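Long-range contacts in tyrosine specific protein phosphatase (Trypanosoma cruzi, PDB 4AZ1), which probably removes phosphate from phosphotyrosine side chains of proteins: residues D103-K111 and L176-F186; P74-I82 and K89-V97. All coordinates share one frame; numbering follows the deposited sequence.

Contact 1 (D103-K111 and L176-F186); sequences DFLAMLYEK and LQRADEPPHKF
In the protein tyrosine phosphatase fold, helix 101-110 packs here against the hairpin that joins strands 169-177 and 184-191, and Tyr109 is the residue that reaches into the hairpin loop. Its ring lies with CG anti to the backbone N (chi1 -176°), which carries the phenol past Leu176 toward the turn. There the hydroxyl donates a hydrogen bond to the carbonyl of Pro182, with OH 2.6 Å from O and the donor tilted 29° from the carbonyl plane. One ring face is covered by Arg178, whose CG sits 3.9 Å from the ring centroid in a CH-pi contact, offset toward the rim. This is the aliphatic part of the chain; the guanidinium bends onward, and its NH1 comes 3.9 Å from CB of Ala106. The Pro182 bond and the Arg178 CH-pi contact thus hold the phenol at its end and over one face, while Glu181 OE1 lies at the ring edge, in plane with it, 3.7 Å from Tyr109 CE2. At the adjacent Leu108, CB rests 3.6 Å from CD1 of Leu176. Leu108 also makes an off-centre CH-pi contact with Phe186, its CD1 3.8 Å from CZ, the two side chains crossing at about a right angle. The short axes of helix 103-110 and strand 184-186 run at 104° to each other, so the helix lies across the strand. Leu151 of strand 151-164 touches Ala106, Tyr109 and Arg178, Val116 of strand 115-118 meets Leu108 and Phe186, and Phe127 of the second subunit packs on Gln177 and Ala179.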
loop_
_atom_site.group_PDB
_atom_site.type_symbol
_atom_site.label_atom_id
_atom_site.label_comp_id
_atom_site.label_asym_id
_atom_site.label_seq_id
_atom_site.Cartn_x
_atom_site.Cartn_y
_atom_site.Cartn_z
ATOM N N ASP A 103 2.308 -4.835 -1.866
ATOM C CA ASP A 103 3.271 -5.772 -2.450
ATOM C C ASP A 103 4.271 -6.252 -1.406
ATOM O O ASP A 103 4.616 -7.439 -1.339
ATOM C CB ASP A 103 4.044 -5.092 -3.576
ATOM C CG ASP A 103 3.134 -4.543 -4.658
ATOM O OD1 ASP A 103 2.397 -3.557 -4.383
ATOM O OD2 ASP A 103 3.171 -5.095 -5.780
ATOM N N PHE A 104 4.747 -5.321 -0.595
ATOM C CA PHE A 104 5.789 -5.632 0.374
ATOM C C PHE A 104 5.228 -6.617 1.402
ATOM O O PHE A 104 5.841 -7.654 1.692
ATOM C CB PHE A 104 6.261 -4.339 1.036
ATOM C CG PHE A 104 7.355 -4.523 2.064
ATOM C CD1 PHE A 104 8.641 -4.882 1.682
ATOM C CD2 PHE A 104 7.099 -4.300 3.410
ATOM C CE1 PHE A 104 9.652 -5.024 2.636
ATOM C CE2 PHE A 104 8.104 -4.448 4.370
ATOM C CZ PHE A 104 9.375 -4.804 3.983
ATOM N N LEU A 105 4.048 -6.303 1.927
ATOM C CA LEU A 105 3.422 -7.147 2.946
ATOM C C LEU A 105 3.055 -8.513 2.379
ATOM O O LEU A 105 3.176 -9.545 3.063
ATOM C CB LEU A 105 2.182 -6.462 3.541
ATOM C CG LEU A 105 2.443 -5.138 4.274
ATOM C CD1 LEU A 105 1.168 -4.573 4.934
ATOM C CD2 LEU A 105 3.543 -5.273 5.298
ATOM N N ALA A 106 2.595 -8.520 1.129
ATOM C CA ALA A 106 2.230 -9.771 0.475
ATOM C C ALA A 106 3.454 -10.668 0.332
ATOM O O ALA A 106 3.366 -11.895 0.482
ATOM C CB ALA A 106 1.620 -9.505 -0.891
ATOM N N MET A 107 4.587 -10.047 0.010
ATOM C CA MET A 107 5.854 -10.757 -0.084
ATOM C C MET A 107 6.203 -11.374 1.258
ATOM O O MET A 107 6.515 -12.561 1.322
ATOM C CB MET A 107 6.977 -9.818 -0.536
ATOM C CG MET A 107 8.338 -10.499 -0.680
ATOM S SD MET A 107 9.309 -10.509 0.859
ATOM C CE MET A 107 9.278 -8.749 1.251
ATOM N N LEU A 108 6.143 -10.570 2.324
ATOM C CA LEU A 108 6.458 -11.061 3.662
ATOM C C LEU A 108 5.590 -12.260 3.976
ATOM O O LEU A 108 6.050 -13.250 4.560
ATOM C CB LEU A 108 6.191 -9.985 4.709
ATOM C CG LEU A 108 7.102 -8.771 4.687
ATOM C CD1 LEU A 108 6.733 -7.841 5.836
ATOM C CD2 LEU A 108 8.548 -9.263 4.799
ATOM N N TYR A 109 4.328 -12.168 3.565
ATOM C CA TYR A 109 3.349 -13.182 3.891
ATOM C C TYR A 109 3.547 -14.460 3.088
ATOM O O TYR A 109 3.582 -15.550 3.655
ATOM C CB TYR A 109 1.929 -12.650 3.680
ATOM C CG TYR A 109 0.885 -13.652 4.092
ATOM C CD1 TYR A 109 0.537 -13.808 5.433
ATOM C CD2 TYR A 109 0.265 -14.467 3.152
ATOM C CE1 TYR A 109 -0.408 -14.742 5.820
ATOM C CE2 TYR A 109 -0.688 -15.405 3.534
ATOM C CZ TYR A 109 -1.019 -15.533 4.867
ATOM O OH TYR A 109 -1.959 -16.461 5.252
ATOM N N GLU A 110 3.634 -14.331 1.769
ATOM C CA GLU A 110 3.777 -15.498 0.901
ATOM C C GLU A 110 5.118 -16.215 1.116
ATOM O O GLU A 110 5.185 -17.446 1.068
ATOM C CB GLU A 110 3.624 -15.097 -0.574
ATOM C CG GLU A 110 3.527 -16.287 -1.536
ATOM C CD GLU A 110 4.476 -16.168 -2.717
ATOM O OE1 GLU A 110 4.804 -15.026 -3.105
ATOM O OE2 GLU A 110 4.901 -17.218 -3.250
ATOM N N LYS A 111 6.177 -15.441 1.358
ATOM C CA LYS A 111 7.506 -16.013 1.552
ATOM C C LYS A 111 7.768 -16.434 2.995
ATOM O O LYS A 111 8.811 -17.028 3.280
ATOM C CB LYS A 111 8.598 -15.041 1.076
ATOM C CG LYS A 111 8.629 -14.879 -0.428
ATOM C CD LYS A 111 8.849 -16.227 -1.091
ATOM C CE LYS A 111 8.737 -16.135 -2.604
ATOM N NZ LYS A 111 9.189 -17.408 -3.277
ATOM N N LEU A 176 0.732 -11.074 10.290
ATOM C CA LEU A 176 0.139 -10.821 8.979
ATOM C C LEU A 176 -0.939 -11.848 8.713
ATOM O O LEU A 176 -0.729 -13.048 8.957
ATOM C CB LEU A 176 1.200 -10.909 7.883
ATOM C CG LEU A 176 1.922 -9.608 7.560
ATOM C CD1 LEU A 176 3.137 -9.865 6.666
ATOM C CD2 LEU A 176 0.947 -8.672 6.883
ATOM N N GLN A 177 -2.092 -11.392 8.218
ATOM C CA GLN A 177 -3.161 -12.314 7.882
ATOM C C GLN A 177 -3.922 -11.930 6.604
ATOM O O GLN A 177 -4.156 -10.744 6.343
ATOM C CB GLN A 177 -4.139 -12.443 9.054
ATOM C CG GLN A 177 -4.936 -13.745 9.015
ATOM C CD GLN A 177 -5.890 -13.892 10.193
ATOM O OE1 GLN A 177 -5.903 -13.061 11.106
ATOM N NE2 GLN A 177 -6.697 -14.949 10.174
ATOM N N ARG A 178 -4.283 -12.945 5.812
ATOM C CA ARG A 178 -5.245 -12.805 4.718
ATOM C C ARG A 178 -6.480 -13.571 5.145
ATOM O O ARG A 178 -6.375 -14.537 5.905
ATOM C CB ARG A 178 -4.735 -13.425 3.411
ATOM C CG ARG A 178 -3.335 -13.017 2.979
ATOM C CD ARG A 178 -3.017 -13.552 1.581
ATOM N NE ARG A 178 -3.442 -12.623 0.537
ATOM C CZ ARG A 178 -2.617 -11.818 -0.124
ATOM N NH1 ARG A 178 -1.317 -11.834 0.132
ATOM N NH2 ARG A 178 -3.089 -10.999 -1.049
ATOM N N ALA A 179 -7.647 -13.165 4.659
ATOM C CA ALA A 179 -8.884 -13.852 5.028
ATOM C C ALA A 179 -8.883 -15.320 4.601
ATOM O O ALA A 179 -8.456 -15.656 3.490
ATOM C CB ALA A 179 -10.092 -13.132 4.458
ATOM N N ASP A 180 -9.356 -16.180 5.503
ATOM C CA ASP A 180 -9.450 -17.623 5.272
ATOM C C ASP A 180 -8.095 -18.297 5.010
ATOM O O ASP A 180 -8.032 -19.360 4.386
ATOM C CB ASP A 180 -10.451 -17.933 4.147
ATOM C CG ASP A 180 -11.791 -17.239 4.346
ATOM O OD1 ASP A 180 -12.194 -17.030 5.513
ATOM O OD2 ASP A 180 -12.440 -16.895 3.334
ATOM N N GLU A 181 -7.017 -17.681 5.493
ATOM C CA GLU A 181 -5.697 -18.291 5.421
ATOM C C GLU A 181 -5.002 -18.212 6.780
ATOM O O GLU A 181 -5.339 -17.357 7.598
ATOM C CB GLU A 181 -4.845 -17.637 4.320
ATOM C CG GLU A 181 -5.361 -17.887 2.906
ATOM C CD GLU A 181 -4.335 -17.560 1.834
ATOM O OE1 GLU A 181 -3.126 -17.778 2.070
ATOM O OE2 GLU A 181 -4.740 -17.084 0.752
ATOM N N PRO A 182 -4.044 -19.119 7.040
ATOM C CA PRO A 182 -3.396 -19.093 8.356
ATOM C C PRO A 182 -2.544 -17.841 8.569
ATOM O O PRO A 182 -1.876 -17.381 7.636
ATOM C CB PRO A 182 -2.525 -20.356 8.349
ATOM C CG PRO A 182 -2.359 -20.711 6.907
ATOM C CD PRO A 182 -3.628 -20.285 6.241
ATOM N N PRO A 183 -2.593 -17.277 9.788
ATOM C CA PRO A 183 -1.797 -16.091 10.126
ATOM C C PRO A 183 -0.296 -16.375 10.073
ATOM O O PRO A 183 0.120 -17.524 10.232
ATOM C CB PRO A 183 -2.231 -15.758 11.560
ATOM C CG PRO A 183 -2.893 -17.017 12.094
ATOM C CD PRO A 183 -3.458 -17.726 10.902
ATOM N N HIS A 184 0.501 -15.339 9.832
ATOM C CA HIS A 184 1.949 -15.475 9.835
ATOM C C HIS A 184 2.573 -14.439 10.761
ATOM O O HIS A 184 2.398 -13.227 10.561
ATOM C CB HIS A 184 2.529 -15.327 8.422
ATOM C CG HIS A 184 4.030 -15.272 8.389
ATOM N ND1 HIS A 184 4.822 -16.381 8.612
ATOM C CD2 HIS A 184 4.883 -14.243 8.176
ATOM C CE1 HIS A 184 6.094 -16.036 8.533
ATOM N NE2 HIS A 184 6.162 -14.745 8.268
ATOM N N LYS A 185 3.296 -14.916 11.772
ATOM C CA LYS A 185 3.990 -14.040 12.710
ATOM C C LYS A 185 5.368 -13.674 12.180
ATOM O O LYS A 185 6.037 -14.495 11.555
ATOM C CB LYS A 185 4.146 -14.727 14.066
ATOM C CG LYS A 185 2.826 -15.029 14.757
ATOM C CD LYS A 185 3.049 -15.651 16.123
ATOM C CE LYS A 185 1.725 -15.839 16.845
ATOM N NZ LYS A 185 1.919 -16.352 18.226
ATOM N N PHE A 186 5.783 -12.437 12.416
ATOM C CA PHE A 186 7.146 -12.029 12.115
ATOM C C PHE A 186 7.575 -10.891 13.040
ATOM O O PHE A 186 6.737 -10.243 13.690
ATOM C CB PHE A 186 7.310 -11.666 10.624
ATOM C CG PHE A 186 6.799 -10.294 10.255
ATOM C CD1 PHE A 186 5.449 -10.080 10.009
ATOM C CD2 PHE A 186 7.679 -9.219 10.137
ATOM C CE1 PHE A 186 4.977 -8.816 9.656
ATOM C CE2 PHE A 186 7.225 -7.946 9.785
ATOM C CZ PHE A 186 5.867 -7.749 9.538
#

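Contact 2 (P74-I82 and K89-V97); sequences PYYINGNLI and KFVACQAPV. With FMT (formic acid), chain H.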
loop_
_atom_site.group_PDB
_atom_site.type_symbol
_atom_site.label_atom_id
_atom_site.label_comp_id
_atom_site.label_asym_id
_atom_site.label_seq_id
_atom_site.Cartn_x
_atom_site.Cartn_y
_atom_site.Cartn_z
ATOM N N PRO A 74 2.977 -11.829 -8.659
ATOM C CA PRO A 74 2.070 -10.701 -8.894
ATOM C C PRO A 74 2.392 -9.454 -8.067
ATOM O O PRO A 74 1.558 -8.546 -7.987
ATOM C CB PRO A 74 0.715 -11.265 -8.461
ATOM C CG PRO A 74 1.061 -12.225 -7.363
ATOM C CD PRO A 74 2.398 -12.822 -7.733
ATOM N N TYR A 75 3.570 -9.387 -7.469
ATOM C CA TYR A 75 3.928 -8.165 -6.774
ATOM C C TYR A 75 5.379 -7.798 -7.000
ATOM O O TYR A 75 6.203 -8.627 -7.387
ATOM C CB TYR A 75 3.613 -8.255 -5.282
ATOM C CG TYR A 75 4.137 -9.503 -4.632
ATOM C CD1 TYR A 75 5.480 -9.635 -4.340
ATOM C CD2 TYR A 75 3.285 -10.551 -4.310
ATOM C CE1 TYR A 75 5.966 -10.765 -3.747
ATOM C CE2 TYR A 75 3.765 -11.693 -3.714
ATOM C CZ TYR A 75 5.111 -11.793 -3.434
ATOM O OH TYR A 75 5.615 -12.925 -2.841
ATOM N N TYR A 76 5.680 -6.537 -6.744
ATOM C CA TYR A 76 7.004 -6.008 -6.993
ATOM C C TYR A 76 7.527 -5.332 -5.744
ATOM O O TYR A 76 6.869 -4.453 -5.161
ATOM C CB TYR A 76 6.995 -5.022 -8.170
ATOM C CG TYR A 76 8.281 -4.223 -8.307
ATOM C CD1 TYR A 76 9.359 -4.727 -9.019
ATOM C CD2 TYR A 76 8.406 -2.958 -7.740
ATOM C CE1 TYR A 76 10.528 -4.007 -9.149
ATOM C CE2 TYR A 76 9.578 -2.228 -7.871
ATOM C CZ TYR A 76 10.631 -2.761 -8.576
ATOM O OH TYR A 76 11.793 -2.045 -8.709
ATOM N N ILE A 77 8.703 -5.771 -5.316
ATOM C CA ILE A 77 9.488 -4.988 -4.406
ATOM C C ILE A 77 10.795 -4.670 -5.137
ATOM O O ILE A 77 11.314 -5.500 -5.899
ATOM C CB ILE A 77 9.707 -5.697 -3.056
ATOM C CG1 ILE A 77 10.714 -6.835 -3.184
ATOM C CG2 ILE A 77 8.355 -6.207 -2.489
ATOM C CD1 ILE A 77 11.415 -7.171 -1.866
ATOM N N ASN A 78 11.288 -3.448 -4.966
ATOM C CA ASN A 78 12.601 -3.085 -5.492
ATOM C C ASN A 78 13.630 -3.743 -4.572
ATOM O O ASN A 78 14.096 -3.126 -3.605
ATOM C CB ASN A 78 12.743 -1.561 -5.485
ATOM C CG ASN A 78 14.036 -1.074 -6.101
ATOM O OD1 ASN A 78 15.098 -1.675 -5.931
ATOM N ND2 ASN A 78 13.954 0.048 -6.805
ATOM N N GLY A 79 13.946 -5.011 -4.837
ATOM C CA GLY A 79 14.807 -5.756 -3.930
ATOM C C GLY A 79 15.524 -6.924 -4.572
ATOM O O GLY A 79 15.100 -7.434 -5.610
ATOM N N ASN A 80 16.620 -7.353 -3.950
ATOM C CA ASN A 80 17.409 -8.455 -4.489
ATOM C C ASN A 80 17.798 -9.453 -3.414
ATOM O O ASN A 80 17.994 -9.083 -2.246
ATOM C CB ASN A 80 18.676 -7.932 -5.160
ATOM C CG ASN A 80 18.382 -7.026 -6.340
ATOM O OD1 ASN A 80 18.234 -5.811 -6.178
ATOM N ND2 ASN A 80 18.311 -7.611 -7.540
ATOM N N LEU A 81 17.916 -10.714 -3.817
ATOM C CA LEU A 81 18.371 -11.780 -2.930
ATOM C C LEU A 81 19.886 -11.682 -2.769
ATOM O O LEU A 81 20.613 -11.781 -3.743
ATOM C CB LEU A 81 18.022 -13.151 -3.526
ATOM C CG LEU A 81 18.286 -14.366 -2.634
ATOM C CD1 LEU A 81 17.484 -14.249 -1.365
ATOM C CD2 LEU A 81 17.972 -15.700 -3.332
ATOM N N ILE A 82 20.372 -11.478 -1.552
ATOM C CA ILE A 82 21.814 -11.469 -1.366
ATOM C C ILE A 82 22.291 -12.788 -0.782
ATOM O O ILE A 82 21.889 -13.162 0.318
ATOM C CB ILE A 82 22.270 -10.322 -0.465
ATOM C CG1 ILE A 82 21.615 -9.004 -0.909
ATOM C CG2 ILE A 82 23.809 -10.223 -0.491
ATOM C CD1 ILE A 82 22.111 -8.487 -2.249
ATOM N N LYS A 89 20.757 -15.867 4.088
ATOM C CA LYS A 89 20.610 -15.055 2.889
ATOM C C LYS A 89 19.800 -13.845 3.300
ATOM O O LYS A 89 19.143 -13.848 4.352
ATOM C CB LYS A 89 19.843 -15.808 1.798
ATOM C CG LYS A 89 20.468 -17.114 1.360
ATOM C CD LYS A 89 19.870 -17.561 0.031
ATOM C CE LYS A 89 20.428 -18.912 -0.408
ATOM N NZ LYS A 89 20.083 -19.234 -1.830
ATOM N N PHE A 90 19.833 -12.812 2.466
ATOM C CA PHE A 90 19.170 -11.571 2.805
ATOM C C PHE A 90 18.360 -11.085 1.623
ATOM O O PHE A 90 18.666 -11.416 0.474
ATOM C CB PHE A 90 20.220 -10.537 3.208
ATOM C CG PHE A 90 20.947 -10.902 4.468
ATOM C CD1 PHE A 90 22.087 -11.706 4.424
ATOM C CD2 PHE A 90 20.464 -10.484 5.708
ATOM C CE1 PHE A 90 22.747 -12.064 5.599
ATOM C CE2 PHE A 90 21.118 -10.838 6.887
ATOM C CZ PHE A 90 22.263 -11.630 6.832
ATOM N N VAL A 91 17.308 -10.330 1.908
ATOM C CA VAL A 91 16.646 -9.561 0.871
ATOM C C VAL A 91 16.950 -8.097 1.135
ATOM O O VAL A 91 16.466 -7.511 2.111
ATOM C CB VAL A 91 15.124 -9.809 0.838
ATOM C CG1 VAL A 91 14.481 -8.939 -0.220
ATOM C CG2 VAL A 91 14.839 -11.283 0.538
ATOM N N ALA A 92 17.794 -7.515 0.288
ATOM C CA ALA A 92 18.103 -6.094 0.409
ATOM C C ALA A 92 17.101 -5.346 -0.459
ATOM O O ALA A 92 17.014 -5.600 -1.659
ATOM C CB ALA A 92 19.545 -5.804 -0.052
ATOM N N CYS A 93 16.341 -4.422 0.122
ATOM C CA CYS A 93 15.327 -3.739 -0.674
ATOM C C CYS A 93 15.108 -2.337 -0.182
ATOM O O CYS A 93 15.609 -1.965 0.881
ATOM C CB CYS A 93 14.008 -4.525 -0.657
ATOM S SG CYS A 93 13.315 -4.717 1.002
ATOM N N GLN A 94 14.387 -1.546 -0.967
ATOM C CA GLN A 94 14.089 -0.164 -0.585
ATOM C C GLN A 94 12.992 -0.190 0.473
ATOM O O GLN A 94 12.365 -1.241 0.714
ATOM C CB GLN A 94 13.572 0.616 -1.805
ATOM C CG GLN A 94 12.222 0.070 -2.289
ATOM C CD GLN A 94 11.596 0.872 -3.424
ATOM O OE1 GLN A 94 12.221 1.760 -4.011
ATOM N NE2 GLN A 94 10.348 0.550 -3.739
ATOM N N ALA A 95 12.777 0.945 1.128
ATOM C CA ALA A 95 11.572 1.132 1.937
ATOM C C ALA A 95 10.433 1.290 0.922
ATOM O O ALA A 95 10.463 2.207 0.090
ATOM C CB ALA A 95 11.702 2.401 2.823
ATOM N N PRO A 96 9.438 0.390 0.968
ATOM C CA PRO A 96 8.337 0.464 -0.016
ATOM C C PRO A 96 7.585 1.793 0.065
ATOM O O PRO A 96 7.411 2.336 1.167
ATOM C CB PRO A 96 7.403 -0.689 0.403
ATOM C CG PRO A 96 7.698 -0.892 1.905
ATOM C CD PRO A 96 9.202 -0.634 2.010
ATOM N N VAL A 97 7.183 2.325 -1.085
ATOM C CA VAL A 97 6.356 3.523 -1.103
ATOM C C VAL A 97 4.926 3.103 -0.776
ATOM O O VAL A 97 4.615 1.910 -0.785
ATOM C CB VAL A 97 6.426 4.253 -2.457
ATOM C CG1 VAL A 97 7.878 4.587 -2.804
ATOM C CG2 VAL A 97 5.800 3.409 -3.561
HETATM C C FMT H . 9.918 -2.377 -1.569
HETATM O O1 FMT H . 9.949 -2.233 -2.799
HETATM O O2 FMT H . 10.769 -2.975 -0.891
#
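Asn78 lays its CB against the side-chain amide of Gln94, 3.4 Å from CD, the two side chains crossing at about a right angle with their amide planes 33° apart. Gln94 has CG between its backbone N and carbonyl carbon (chi1 66°) and extends from there, which brings NE2 to a formic acid molecule, probably from the crystallisation liquor. NE2 donates to its O1 at 3.0 Å, and the backbone N of Asn78 donates to the same oxygen at 2.8 Å, so the small acid bridges the two segments beyond the end of the paired strands. Just beside it, Gln94 N donates to Asn78 O nearly along the C=O axis. From here an antiparallel ladder follows: Asn80 with Ala92 and Ile82 with Phe90 are hydrogen-bonded pairs, while Gly79 with Cys93 and Leu81 with Val91 are non-hydrogen-bonded ones. At Gly79 the strands approach closely, CA to CA of Cys93 being 3.9 Å, and Gly79 CA also lies 3.6 Å from Cys93 CB. Ile77 CD1 reaches 3.9 Å from both Cys93 CB and Val91 CG1, on the sheet face of Val91 and Cys93. On the other face Ile82 CG1 meets Ala92 CB at 3.9 Å, and Ile237 of helix 232-247 touches Phe90 and Ala92. The amides have further partners: Asn78 ND2 bonds Ile54 O, Asn80 OD1 bonds Arg267 NH1, and Gln94 NE2 and OE1 bond Lys48 O and Arg50 N. Backbone bonding thus sets the strand register, while buried amides, each with partners in other parts of the chain, fix the hairpin to its surroundings.

Overall arrangement
Contact 2 lies about 10 Å from the centre of the chain and is almost wholly buried, whereas contact 1, centred about 21 Å out, is only partly so and includes an exposed turn. Both reach the same mixed sheet from different places: contact 2 pairs one of its two outermost strands within the chain, 79-82, with 90-93, and contact 1 lays the helix that follows 90-93 across strands further along. Their chemistry differs accordingly. Five backbone hydrogen bonds between its segments carry contact 2, while contact 1 depends on apolar and CH-pi packing around a single cross-segment bond. They meet directly, Met107 CB packing on Tyr75 CE1 at 3.5 Å and Asp103 OD2 accepting a probable hydrogen bond from Tyr76 N.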